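Long-range contacts in capsid (Human calicivirus NLV/Boxer/2001/US, PDB 4RDL), which forms the norovirus capsid, the part here being its protruding (P) domain, which binds histo-blood group antigen glycans such as Lewis y and pairs into dimers: residues Pro208-Ala213 / Ser303-Leu308; Gly82-Asn87 / Leu154-Glu159; Ala146-Thr151 / Asn194-Ser199; Phe14-Ile19 / Ser239-Glu244. All blocks are in the same frame, centred on the assembly; numbering follows the deposited sequence.

Interaction 1: Pro208-Ala213 / Ser303-Leu308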
loop_
_atom_site.group_PDB
_atom_site.type_symbol
_atom_site.label_atom_id
_atom_site.label_comp_id
_atom_site.label_asym_id
_atom_site.label_seq_id
_atom_site.Cartn_x
_atom_site.Cartn_y
_atom_site.Cartn_z
ATOM N N PRO A 208 -8.590 -6.042 28.591
ATOM C CA PRO A 208 -8.051 -5.812 29.940
ATOM C C PRO A 208 -9.074 -5.781 31.076
ATOM O O PRO A 208 -8.684 -5.955 32.230
ATOM C CB PRO A 208 -7.385 -4.440 29.809
ATOM C CG PRO A 208 -8.193 -3.743 28.765
ATOM C CD PRO A 208 -8.614 -4.810 27.784
ATOM N N GLY A 209 -10.347 -5.557 30.768
ATOM C CA GLY A 209 -11.356 -5.388 31.802
ATOM C C GLY A 209 -11.987 -4.009 31.741
ATOM O O GLY A 209 -11.912 -3.337 30.716
ATOM N N PHE A 210 -12.620 -3.588 32.833
ATOM C CA PHE A 210 -13.235 -2.267 32.913
ATOM C C PHE A 210 -14.251 -2.025 31.805
ATOM O O PHE A 210 -14.470 -0.878 31.379
ATOM C CB PHE A 210 -12.167 -1.166 32.936
ATOM C CG PHE A 210 -11.043 -1.452 33.884
ATOM C CD1 PHE A 210 -9.800 -1.834 33.411
ATOM C CD2 PHE A 210 -11.236 -1.366 35.254
ATOM C CE1 PHE A 210 -8.762 -2.109 34.280
ATOM C CE2 PHE A 210 -10.204 -1.641 36.130
ATOM C CZ PHE A 210 -8.966 -2.013 35.642
ATOM N N GLY A 211 -14.880 -3.111 31.356
ATOM C CA GLY A 211 -15.928 -3.038 30.358
ATOM C C GLY A 211 -15.378 -2.927 28.953
ATOM O O GLY A 211 -16.132 -2.745 27.998
ATOM N N GLU A 212 -14.060 -3.046 28.824
ATOM C CA GLU A 212 -13.401 -2.759 27.556
ATOM C C GLU A 212 -13.441 -3.914 26.564
ATOM O O GLU A 212 -13.436 -5.093 26.932
ATOM C CB GLU A 212 -11.963 -2.290 27.783
ATOM C CG GLU A 212 -11.908 -0.988 28.582
ATOM C CD GLU A 212 -10.507 -0.542 28.942
ATOM O OE1 GLU A 212 -9.540 -0.926 28.250
ATOM O OE2 GLU A 212 -10.381 0.212 29.932
ATOM N N ALA A 213 -13.488 -3.538 25.294
ATOM C CA ALA A 213 -13.490 -4.492 24.190
ATOM C C ALA A 213 -12.470 -4.054 23.151
ATOM O O ALA A 213 -12.309 -2.863 22.886
ATOM C CB ALA A 213 -14.881 -4.575 23.566
ATOM N N SER A 303 -3.556 5.659 33.544
ATOM C CA SER A 303 -3.416 4.376 34.210
ATOM C C SER A 303 -4.404 3.370 33.627
ATOM O O SER A 303 -5.373 3.744 32.945
ATOM C CB SER A 303 -3.574 4.517 35.724
ATOM O OG SER A 303 -4.852 4.125 36.170
ATOM N N ARG A 304 -4.152 2.092 33.873
ATOM C CA ARG A 304 -5.038 1.042 33.383
ATOM C C ARG A 304 -6.448 1.206 33.935
ATOM O O ARG A 304 -7.395 0.674 33.368
ATOM C CB ARG A 304 -4.489 -0.334 33.754
ATOM C CG ARG A 304 -4.292 -0.551 35.248
ATOM C CD ARG A 304 -3.352 -1.728 35.486
ATOM N NE ARG A 304 -3.052 -1.928 36.900
ATOM C CZ ARG A 304 -2.034 -1.357 37.540
ATOM N NH1 ARG A 304 -1.216 -0.539 36.892
ATOM N NH2 ARG A 304 -1.838 -1.599 38.832
ATOM N N TYR A 305 -6.575 1.937 35.046
ATOM C CA TYR A 305 -7.863 2.129 35.709
ATOM C C TYR A 305 -8.714 3.241 35.106
ATOM O O TYR A 305 -9.860 3.430 35.507
ATOM C CB TYR A 305 -7.666 2.348 37.215
ATOM C CG TYR A 305 -7.049 1.144 37.885
ATOM C CD1 TYR A 305 -7.816 0.021 38.173
ATOM C CD2 TYR A 305 -5.697 1.107 38.187
ATOM C CE1 TYR A 305 -7.259 -1.091 38.764
ATOM C CE2 TYR A 305 -5.127 -0.011 38.780
ATOM C CZ TYR A 305 -5.916 -1.106 39.060
ATOM O OH TYR A 305 -5.374 -2.227 39.642
ATOM N N TYR A 306 -8.162 3.973 34.142
ATOM C CA TYR A 306 -8.928 5.022 33.473
ATOM C C TYR A 306 -10.224 4.423 32.925
ATOM O O TYR A 306 -10.202 3.465 32.150
ATOM C CB TYR A 306 -8.109 5.653 32.344
ATOM C CG TYR A 306 -8.755 6.863 31.706
ATOM C CD1 TYR A 306 -8.338 8.150 32.038
ATOM C CD2 TYR A 306 -9.774 6.724 30.764
ATOM C CE1 TYR A 306 -8.918 9.262 31.460
ATOM C CE2 TYR A 306 -10.360 7.832 30.175
ATOM C CZ TYR A 306 -9.928 9.102 30.530
ATOM O OH TYR A 306 -10.501 10.220 29.963
ATOM N N GLN A 307 -11.354 4.985 33.332
ATOM C CA GLN A 307 -12.652 4.409 33.000
ATOM C C GLN A 307 -13.280 5.069 31.775
ATOM O O GLN A 307 -13.582 6.266 31.788
ATOM C CB GLN A 307 -13.600 4.561 34.192
ATOM C CG GLN A 307 -14.912 3.848 33.996
ATOM C CD GLN A 307 -14.733 2.356 33.840
ATOM O OE1 GLN A 307 -14.435 1.653 34.808
ATOM N NE2 GLN A 307 -14.907 1.863 32.619
ATOM N N LEU A 308 -13.465 4.298 30.706
ATOM C CA LEU A 308 -14.102 4.819 29.507
ATOM C C LEU A 308 -15.616 4.812 29.664
ATOM O O LEU A 308 -16.162 3.977 30.398
ATOM C CB LEU A 308 -13.698 3.992 28.291
ATOM C CG LEU A 308 -12.201 3.950 27.979
ATOM C CD1 LEU A 308 -11.931 2.918 26.880
ATOM C CD2 LEU A 308 -11.715 5.318 27.553
ATOM O OXT LEU A 308 -16.314 5.648 29.074
HETATM O O HOH W 1 -12.764 1.489 30.721
#

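Interaction 2: Gly82-Asn87 / Leu154-Glu159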
loop_
_atom_site.group_PDB
_atom_site.type_symbol
_atom_site.label_atom_id
_atom_site.label_comp_id
_atom_site.label_asym_id
_atom_site.label_seq_id
_atom_site.Cartn_x
_atom_site.Cartn_y
_atom_site.Cartn_z
ATOM N N GLY A 82 5.903 -34.166 -8.547
ATOM C CA GLY A 82 4.534 -34.073 -9.027
ATOM C C GLY A 82 3.713 -32.917 -8.478
ATOM O O GLY A 82 2.497 -32.866 -8.663
ATOM N N ASN A 83 4.372 -31.981 -7.806
ATOM C CA ASN A 83 3.670 -30.863 -7.192
ATOM C C ASN A 83 4.414 -29.550 -7.356
ATOM O O ASN A 83 5.647 -29.507 -7.352
ATOM C CB ASN A 83 3.406 -31.140 -5.713
ATOM C CG ASN A 83 2.442 -32.294 -5.499
ATOM O OD1 ASN A 83 2.856 -33.421 -5.235
ATOM N ND2 ASN A 83 1.150 -32.016 -5.620
ATOM N N TYR A 84 3.650 -28.476 -7.506
ATOM C CA TYR A 84 4.225 -27.151 -7.665
ATOM C C TYR A 84 4.304 -26.435 -6.323
ATOM O O TYR A 84 3.594 -26.769 -5.379
ATOM C CB TYR A 84 3.397 -26.326 -8.652
ATOM C CG TYR A 84 3.326 -26.933 -10.038
ATOM C CD1 TYR A 84 4.176 -26.509 -11.048
ATOM C CD2 TYR A 84 2.407 -27.929 -10.331
ATOM C CE1 TYR A 84 4.111 -27.061 -12.311
ATOM C CE2 TYR A 84 2.336 -28.490 -11.591
ATOM C CZ TYR A 84 3.194 -28.055 -12.576
ATOM O OH TYR A 84 3.130 -28.609 -13.835
ATOM N N GLY A 85 5.176 -25.442 -6.247
ATOM C CA GLY A 85 5.314 -24.665 -5.036
ATOM C C GLY A 85 6.101 -23.401 -5.270
ATOM O O GLY A 85 6.544 -23.114 -6.394
ATOM N N VAL A 86 6.281 -22.637 -4.199
ATOM C CA VAL A 86 7.157 -21.475 -4.225
ATOM C C VAL A 86 8.196 -21.578 -3.110
ATOM O O VAL A 86 7.849 -21.874 -1.954
ATOM C CB VAL A 86 6.360 -20.147 -4.083
ATOM C CG1 VAL A 86 7.309 -18.972 -3.906
ATOM C CG2 VAL A 86 5.460 -19.936 -5.291
ATOM N N ASN A 87 9.464 -21.362 -3.473
ATOM C CA ASN A 87 10.526 -21.125 -2.504
ATOM C C ASN A 87 10.531 -19.650 -2.164
ATOM O O ASN A 87 10.856 -18.816 -3.011
ATOM C CB ASN A 87 11.892 -21.528 -3.083
ATOM C CG ASN A 87 12.034 -23.021 -3.245
ATOM O OD1 ASN A 87 11.775 -23.779 -2.317
ATOM N ND2 ASN A 87 12.427 -23.456 -4.447
ATOM N N LEU A 154 1.662 -24.816 -4.338
ATOM C CA LEU A 154 0.720 -24.171 -5.246
ATOM C C LEU A 154 -0.213 -25.222 -5.833
ATOM O O LEU A 154 0.240 -26.287 -6.246
ATOM C CB LEU A 154 1.476 -23.490 -6.388
ATOM C CG LEU A 154 1.921 -22.039 -6.141
ATOM C CD1 LEU A 154 2.524 -21.820 -4.750
ATOM C CD2 LEU A 154 2.874 -21.595 -7.249
ATOM N N GLU A 155 -1.508 -24.925 -5.887
ATOM C CA GLU A 155 -2.448 -25.822 -6.556
ATOM C C GLU A 155 -2.189 -25.792 -8.058
ATOM O O GLU A 155 -2.060 -24.721 -8.652
ATOM C CB GLU A 155 -3.896 -25.428 -6.244
ATOM C CG GLU A 155 -4.223 -25.532 -4.765
ATOM C CD GLU A 155 -3.970 -26.934 -4.232
ATOM O OE1 GLU A 155 -4.636 -27.872 -4.714
ATOM O OE2 GLU A 155 -3.087 -27.099 -3.359
ATOM N N ASP A 156 -2.117 -26.963 -8.676
ATOM C CA ASP A 156 -1.861 -27.022 -10.105
ATOM C C ASP A 156 -3.097 -26.593 -10.882
ATOM O O ASP A 156 -4.150 -27.210 -10.769
ATOM C CB ASP A 156 -1.445 -28.439 -10.506
ATOM C CG ASP A 156 -0.999 -28.539 -11.956
ATOM O OD1 ASP A 156 -0.863 -27.493 -12.625
ATOM O OD2 ASP A 156 -0.775 -29.676 -12.425
ATOM N N ASN A 157 -2.968 -25.529 -11.667
ATOM C CA ASN A 157 -4.058 -25.077 -12.525
ATOM C C ASN A 157 -3.739 -25.262 -14.005
ATOM O O ASN A 157 -4.399 -24.680 -14.866
ATOM C CB ASN A 157 -4.412 -23.617 -12.234
ATOM C CG ASN A 157 -3.249 -22.673 -12.468
ATOM O OD1 ASN A 157 -2.252 -23.036 -13.093
ATOM N ND2 ASN A 157 -3.374 -21.451 -11.968
ATOM N N ASN A 158 -2.721 -26.075 -14.282
ATOM C CA ASN A 158 -2.299 -26.393 -15.646
ATOM C C ASN A 158 -1.683 -25.211 -16.393
ATOM O O ASN A 158 -1.470 -25.271 -17.604
ATOM C CB ASN A 158 -3.458 -26.983 -16.455
ATOM C CG ASN A 158 -3.917 -28.327 -15.922
ATOM O OD1 ASN A 158 -3.122 -29.109 -15.402
ATOM N ND2 ASN A 158 -5.209 -28.603 -16.053
ATOM N N GLU A 159 -1.386 -24.139 -15.669
ATOM C CA GLU A 159 -0.793 -22.963 -16.293
ATOM C C GLU A 159 0.406 -22.443 -15.504
ATOM O O GLU A 159 0.689 -21.240 -15.497
ATOM C CB GLU A 159 -1.858 -21.884 -16.495
ATOM C CG GLU A 159 -2.953 -22.352 -17.455
ATOM C CD GLU A 159 -4.123 -21.401 -17.564
ATOM O OE1 GLU A 159 -4.086 -20.331 -16.927
ATOM O OE2 GLU A 159 -5.087 -21.728 -18.289
HETATM O O HOH W 2 0.899 -28.729 -7.189
HETATM O O HOH W 3 0.137 -29.919 -14.839
#

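Interaction 3: Ala146-Thr151 / Asn194-Ser199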
loop_
_atom_site.group_PDB
_atom_site.type_symbol
_atom_site.label_atom_id
_atom_site.label_comp_id
_atom_site.label_asym_id
_atom_site.label_seq_id
_atom_site.Cartn_x
_atom_site.Cartn_y
_atom_site.Cartn_z
ATOM N N ALA A 146 4.172 -24.515 4.433
ATOM C CA ALA A 146 5.296 -24.466 5.359
ATOM C C ALA A 146 6.135 -23.192 5.179
ATOM O O ALA A 146 7.360 -23.261 5.029
ATOM C CB ALA A 146 6.171 -25.723 5.192
ATOM N N PRO A 147 5.485 -22.018 5.207
ATOM C CA PRO A 147 6.234 -20.797 4.881
ATOM C C PRO A 147 7.399 -20.531 5.841
ATOM O O PRO A 147 8.415 -19.979 5.428
ATOM C CB PRO A 147 5.170 -19.693 4.972
ATOM C CG PRO A 147 4.092 -20.266 5.878
ATOM C CD PRO A 147 4.068 -21.739 5.504
ATOM N N HIS A 148 7.257 -20.932 7.101
ATOM C CA HIS A 148 8.322 -20.758 8.083
ATOM C C HIS A 148 9.551 -21.578 7.691
ATOM O O HIS A 148 10.679 -21.229 8.052
ATOM C CB HIS A 148 7.825 -21.181 9.468
ATOM C CG HIS A 148 8.775 -20.876 10.584
ATOM N ND1 HIS A 148 9.248 -19.605 10.834
ATOM C CD2 HIS A 148 9.310 -21.670 11.540
ATOM C CE1 HIS A 148 10.044 -19.632 11.887
ATOM N NE2 HIS A 148 10.099 -20.873 12.336
ATOM N N LEU A 149 9.319 -22.673 6.968
ATOM C CA LEU A 149 10.392 -23.537 6.472
ATOM C C LEU A 149 10.881 -23.071 5.104
ATOM O O LEU A 149 11.843 -23.612 4.564
ATOM C CB LEU A 149 9.918 -24.990 6.366
ATOM C CG LEU A 149 9.716 -25.774 7.660
ATOM C CD1 LEU A 149 8.673 -25.116 8.545
ATOM C CD2 LEU A 149 9.320 -27.208 7.344
ATOM N N GLY A 150 10.188 -22.090 4.532
ATOM C CA GLY A 150 10.588 -21.507 3.265
ATOM C C GLY A 150 9.804 -21.929 2.031
ATOM O O GLY A 150 10.131 -21.480 0.923
ATOM N N THR A 151 8.784 -22.773 2.196
ATOM C CA THR A 151 8.045 -23.285 1.040
ATOM C C THR A 151 6.533 -23.356 1.245
ATOM O O THR A 151 6.058 -23.650 2.347
ATOM C CB THR A 151 8.540 -24.689 0.597
ATOM O OG1 THR A 151 8.254 -25.653 1.617
ATOM C CG2 THR A 151 10.038 -24.678 0.314
ATOM N N ASN A 194 4.134 -29.198 10.333
ATOM C CA ASN A 194 4.186 -30.136 11.462
ATOM C C ASN A 194 5.558 -30.196 12.129
ATOM O O ASN A 194 5.786 -31.016 13.027
ATOM C CB ASN A 194 3.757 -31.546 11.039
ATOM C CG ASN A 194 2.317 -31.602 10.556
ATOM O OD1 ASN A 194 1.491 -30.766 10.921
ATOM N ND2 ASN A 194 2.010 -32.593 9.725
ATOM N N LEU A 195 6.466 -29.321 11.706
ATOM C CA LEU A 195 7.850 -29.368 12.184
ATOM C C LEU A 195 8.048 -28.616 13.491
ATOM O O LEU A 195 8.655 -29.129 14.434
ATOM C CB LEU A 195 8.814 -28.828 11.124
ATOM C CG LEU A 195 10.286 -28.766 11.547
ATOM C CD1 LEU A 195 10.830 -30.164 11.871
ATOM C CD2 LEU A 195 11.130 -28.098 10.468
ATOM N N THR A 196 7.541 -27.392 13.547
ATOM C CA THR A 196 7.767 -26.553 14.712
ATOM C C THR A 196 6.722 -25.456 14.805
ATOM O O THR A 196 6.098 -25.089 13.808
ATOM C CB THR A 196 9.158 -25.906 14.645
ATOM O OG1 THR A 196 9.416 -25.189 15.857
ATOM C CG2 THR A 196 9.245 -24.953 13.460
ATOM N N GLN A 197 6.509 -24.934 16.005
ATOM C CA GLN A 197 5.734 -23.713 16.127
ATOM C C GLN A 197 6.621 -22.583 15.634
ATOM O O GLN A 197 7.767 -22.448 16.067
ATOM C CB GLN A 197 5.309 -23.452 17.569
ATOM C CG GLN A 197 4.426 -22.223 17.713
ATOM C CD GLN A 197 4.061 -21.926 19.152
ATOM O OE1 GLN A 197 2.893 -21.712 19.477
ATOM N NE2 GLN A 197 5.062 -21.906 20.024
ATOM N N ALA A 198 6.098 -21.781 14.714
ATOM C CA ALA A 198 6.889 -20.713 14.130
ATOM C C ALA A 198 7.413 -19.809 15.230
ATOM O O ALA A 198 6.707 -19.496 16.188
ATOM C CB ALA A 198 6.067 -19.920 13.130
ATOM N N SER A 199 8.669 -19.401 15.105
ATOM C CA SER A 199 9.238 -18.492 16.084
ATOM C C SER A 199 8.780 -17.057 15.824
ATOM O O SER A 199 8.360 -16.712 14.715
ATOM C CB SER A 199 10.766 -18.592 16.104
ATOM O OG SER A 199 11.299 -18.596 14.793
#

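Interaction 4: Phe14-Ile19 / Ser239-Glu244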
loop_
_atom_site.group_PDB
_atom_site.type_symbol
_atom_site.label_atom_id
_atom_site.label_comp_id
_atom_site.label_asym_id
_atom_site.label_seq_id
_atom_site.Cartn_x
_atom_site.Cartn_y
_atom_site.Cartn_z
ATOM N N PHE A 14 5.024 10.650 22.623
ATOM C CA PHE A 14 4.203 9.733 21.848
ATOM C C PHE A 14 3.139 10.502 21.071
ATOM O O PHE A 14 2.706 11.576 21.484
ATOM C CB PHE A 14 3.545 8.711 22.783
ATOM C CG PHE A 14 2.685 7.709 22.076
ATOM C CD1 PHE A 14 3.254 6.668 21.362
ATOM C CD2 PHE A 14 1.303 7.809 22.124
ATOM C CE1 PHE A 14 2.457 5.744 20.702
ATOM C CE2 PHE A 14 0.503 6.892 21.470
ATOM C CZ PHE A 14 1.081 5.857 20.758
ATOM N N SER A 15 2.731 9.952 19.935
ATOM C CA SER A 15 1.656 10.528 19.138
ATOM C C SER A 15 1.117 9.452 18.215
ATOM O O SER A 15 1.751 8.413 18.020
ATOM C CB SER A 15 2.159 11.714 18.313
ATOM O OG SER A 15 3.106 11.280 17.346
ATOM N N VAL A 16 -0.073 9.690 17.673
ATOM C CA VAL A 16 -0.612 8.825 16.627
ATOM C C VAL A 16 -0.821 9.668 15.373
ATOM O O VAL A 16 -0.840 10.898 15.452
ATOM C CB VAL A 16 -1.925 8.143 17.063
ATOM C CG1 VAL A 16 -1.692 7.292 18.308
ATOM C CG2 VAL A 16 -3.034 9.168 17.297
ATOM N N PRO A 17 -0.968 9.022 14.206
ATOM C CA PRO A 17 -1.137 9.820 12.992
ATOM C C PRO A 17 -2.313 10.790 13.060
ATOM O O PRO A 17 -3.385 10.473 13.590
ATOM C CB PRO A 17 -1.383 8.766 11.909
ATOM C CG PRO A 17 -0.701 7.543 12.420
ATOM C CD PRO A 17 -0.910 7.578 13.914
ATOM N N ASN A 18 -2.061 11.976 12.521
ATOM C CA ASN A 18 -3.029 13.034 12.305
ATOM C C ASN A 18 -3.574 12.891 10.887
ATOM O O ASN A 18 -3.427 13.791 10.049
ATOM C CB ASN A 18 -2.314 14.376 12.449
ATOM C CG ASN A 18 -3.229 15.552 12.262
ATOM O OD1 ASN A 18 -4.389 15.520 12.668
ATOM N ND2 ASN A 18 -2.708 16.611 11.650
ATOM N N ILE A 19 -4.149 11.722 10.624
ATOM C CA ILE A 19 -4.775 11.381 9.349
ATOM C C ILE A 19 -6.154 10.793 9.627
ATOM O O ILE A 19 -6.298 9.925 10.495
ATOM C CB ILE A 19 -3.961 10.302 8.601
ATOM C CG1 ILE A 19 -2.541 10.784 8.312
ATOM C CG2 ILE A 19 -4.656 9.897 7.297
ATOM C CD1 ILE A 19 -1.611 9.692 7.873
ATOM N N SER A 239 3.649 2.266 10.747
ATOM C CA SER A 239 4.815 2.997 10.253
ATOM C C SER A 239 5.085 4.227 11.114
ATOM O O SER A 239 6.237 4.610 11.313
ATOM C CB SER A 239 4.670 3.371 8.776
ATOM O OG SER A 239 3.452 4.035 8.520
ATOM N N HIS A 240 4.024 4.829 11.645
ATOM C CA HIS A 240 4.179 5.977 12.527
ATOM C C HIS A 240 4.992 5.599 13.764
ATOM O O HIS A 240 5.945 6.291 14.122
ATOM C CB HIS A 240 2.815 6.532 12.931
ATOM C CG HIS A 240 2.888 7.837 13.657
ATOM N ND1 HIS A 240 3.136 9.032 13.015
ATOM C CD2 HIS A 240 2.739 8.140 14.971
ATOM C CE1 HIS A 240 3.133 10.013 13.900
ATOM N NE2 HIS A 240 2.896 9.498 15.095
ATOM N N PHE A 241 4.617 4.502 14.420
ATOM C CA PHE A 241 5.316 4.095 15.638
ATOM C C PHE A 241 6.758 3.677 15.330
ATOM O O PHE A 241 7.665 3.949 16.108
ATOM C CB PHE A 241 4.556 2.973 16.355
ATOM C CG PHE A 241 3.157 3.354 16.773
ATOM C CD1 PHE A 241 2.824 4.678 17.027
ATOM C CD2 PHE A 241 2.176 2.384 16.911
ATOM C CE1 PHE A 241 1.537 5.028 17.405
ATOM C CE2 PHE A 241 0.888 2.726 17.288
ATOM C CZ PHE A 241 0.569 4.051 17.543
ATOM N N VAL A 242 6.975 3.023 14.193
ATOM C CA VAL A 242 8.329 2.643 13.808
ATOM C C VAL A 242 9.177 3.895 13.597
ATOM O O VAL A 242 10.330 3.976 14.043
ATOM C CB VAL A 242 8.340 1.771 12.535
ATOM C CG1 VAL A 242 9.772 1.598 12.019
ATOM C CG2 VAL A 242 7.713 0.421 12.829
ATOM N N ASN A 243 8.592 4.879 12.927
ATOM C CA ASN A 243 9.269 6.146 12.692
ATOM C C ASN A 243 9.633 6.888 13.982
ATOM O O ASN A 243 10.747 7.388 14.136
ATOM C CB ASN A 243 8.386 7.046 11.832
ATOM C CG ASN A 243 9.144 8.202 11.248
ATOM O OD1 ASN A 243 9.826 8.051 10.240
ATOM N ND2 ASN A 243 9.045 9.362 11.882
ATOM N N GLU A 244 8.679 6.959 14.904
ATOM C CA GLU A 244 8.823 7.779 16.103
ATOM C C GLU A 244 9.673 7.142 17.196
ATOM O O GLU A 244 10.466 7.825 17.838
ATOM C CB GLU A 244 7.441 8.138 16.665
ATOM C CG GLU A 244 6.625 9.006 15.741
ATOM C CD GLU A 244 7.298 10.329 15.471
ATOM O OE1 GLU A 244 7.273 11.206 16.363
ATOM O OE2 GLU A 244 7.875 10.487 14.376
HETATM O O HOH W 4 5.604 10.458 18.461
#

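Interaction 1: Pro208-Ala213 / Ser303-Leu308
Phe210 reaches from a type I' turn, Gly209 to Glu212, to the C-terminal tail of this P-domain chain. Its CB lies beside the amide group of Gln307, 4.1 Å from OE1. The torsion chi1 of -46° sets CG anti to the carbonyl carbon, and this sends the ring along the tail toward Arg304 and Tyr305. Phe210 CE1 comes within 3.2 Å of Arg304 O. At the far end, Phe210 CZ meets Tyr305 CD1 at 3.4 Å. The two rings are turned 74° against each other, and Tyr305 CA sits over one face of Phe210.

The backbone of Phe210 is held as well. Gln307 NE2 donates to Phe210 O at 3.0 Å, with Phe210 O close to the plane of the Gln307 amide. One water ties both segments together. It donates to Phe210 O and to Glu212 OE2, and accepts from Leu308 N at 2.9 Å.

Glu212 carries its carboxylate inward on an extended chain. Lys270 forms a salt bridge with it, and Tyr272 and Thr278 also bond it. Lys270 further donates to the carbonyls of Arg304 and Tyr306. The turn that leads into strand 213-220 and the tail that follows strand 295-302 are thus joined beside strand 265-272.

Interaction 2: Gly82-Asn87 / Leu154-Glu159
Tyr84 O accepts a backbone hydrogen bond from Leu154 N, 2.9 Å away, where strand 83-89 meets the end of strand 151-154 in an antiparallel sheet of the P domain. A water takes the place of the second bond of this pair: it accepts from Tyr84 N and donates to Leu154 O at 2.7 Å. Leu154 lies at the end of its strand, where the loop begins.

The side chains extend the contact past the end of the strand. In Tyr84, CG is anti to the carbonyl carbon (chi1 -61°), which carries the ring along the departing loop to Asp156. There Tyr84 CE2 touches Asp156 CG at 3.4 Å, with ring and carboxylate planes 48° apart. The phenol OH bonds to Asp161, further along the same loop. Leu154 packs against the strand. The fork of its two methyls faces Val86 CG2, Leu154 CD1 at 3.5 Å and CD2 at 3.6 Å. Ile77, Val136 and Ile138 on neighbouring strands also touch Leu154.

Asp156 has its CG anti to the backbone N (chi1 -173°), which sets the carboxylate beside Tyr84 CE2. The carboxylate packs on the tyrosine ring and also holds the loop. OD1 closes an Asx turn by accepting from Asn158 N. On the other oxygen, Asp156 OD2 accepts from a second water at 2.6 Å, which also makes a weak bond to Tyr84 OH.

Interaction 3: Ala146-Thr151 / Asn194-Ser199
The backbones come closest at His148 and Ala198, with CA atoms 6.2 Å apart, where a short 3-10 turn lies against an irregular loop of the P domain, part of the link between strands 167-177 and 213-220. The turn, Pro147 to Leu149, belongs to the link between strands 145-146 and 151-154, and Gly150 and Thr151 face Ala146 as a G1 beta bulge. Ala146 O accepts from both Leu149 N and Thr151 N.

His148 carries most of the contact. Its CG is anti to the backbone N (chi1 -172°), and the ring extends to the loop 194-199. Ala198 CA lies over one face of the His148 ring in a CH-pi contact, 3.8 Å from the centroid and 16° off the normal. The methyl of Ala198 stays on the ring too, with CB 3.8 Å from His148 CG. At the ring edge, Thr196 CG2 meets His148 CD2 at 3.8 Å, the two side chains crossing at about a right angle. Outside the two segments, ND1 donates to the carbonyl of Ser101, and the rings of Phe99 and His148 meet edge-to-face. The bond of ND1 thus helps fix the rotation of the ring while Ala198 packs on one face.

A smaller apolar patch lies nearer the surface, where Leu149 CD2 touches Leu195 CD2 at 3.7 Å. At another part of the imidazole edge, Ser199 OG approaches His148 CE1 to 3.3 Å.

Interaction 4: Phe14-Ile19 / Ser239-Glu244
Ser15 and His240 make the direct polar link between the irregular segment 14-19, near the start of the P-domain fragment, and helix 235-244. His240 NE2 donates to Ser15 OG at 2.9 Å, and the hydroxyl oxygen lies 6° from the imidazole plane. With NE2 as donor, Ser15 OG gives its own proton to a water at 2.9 Å. That water donates in turn to Glu244 OE1, one helical turn beyond His240. The second subunit adds a polar pair: Asn18 N of this chain bonds Asn243 OD1 of that subunit, and the reverse bond forms as well. Segment and helix thus both take part in the dimer.

The imidazole is also packed on its flat sides. Its CG is anti to the backbone N (chi1 -171°), which brings the ring against the Val16-Pro17 peptide. Pro17 CD makes a CH-pi contact, 4.1 Å from the centroid of the His240 ring, on the same face as Val16 C. Glu244 CG lies over the opposite face, toward its rim.

Apolar contact centres on Phe241. Phe14 CZ meets Phe241 CE1 at 3.5 Å, the ring planes 32° apart. Val16 CG1 lies 4.0 Å from Phe241 CZ, the valine and phenylalanine side by side. Phe298 and Trp301 continue the aromatic cluster around Phe14. At the edge of the Phe241 ring, in its plane, Ser15 O stands 3.4 Å from Phe241 CE1.

Interactions 2 and 3 are neighbours, with centres about 19 Å apart. They touch where Asn87 OD1 packs against Thr151 CG2 at 3.3 Å, and both use strands of the same antiparallel sheet. That sheet also carries residues of one glycan pocket, Asp114, His116 and Trp174. Interaction 2 stands off from the sugars: the side chain of Asp156 is about 12 Å from a bound fucose and that of Leu154 about 13 Å from a galactose. Interactions 1 and 4 lie in the other part of the chain, their centres about 23 Å apart. Their segments alternate along the sequence. Interaction 1 is about 49 Å from interaction 2, centre to centre, across the chain's middle. Interaction 4 alone reaches the second subunit.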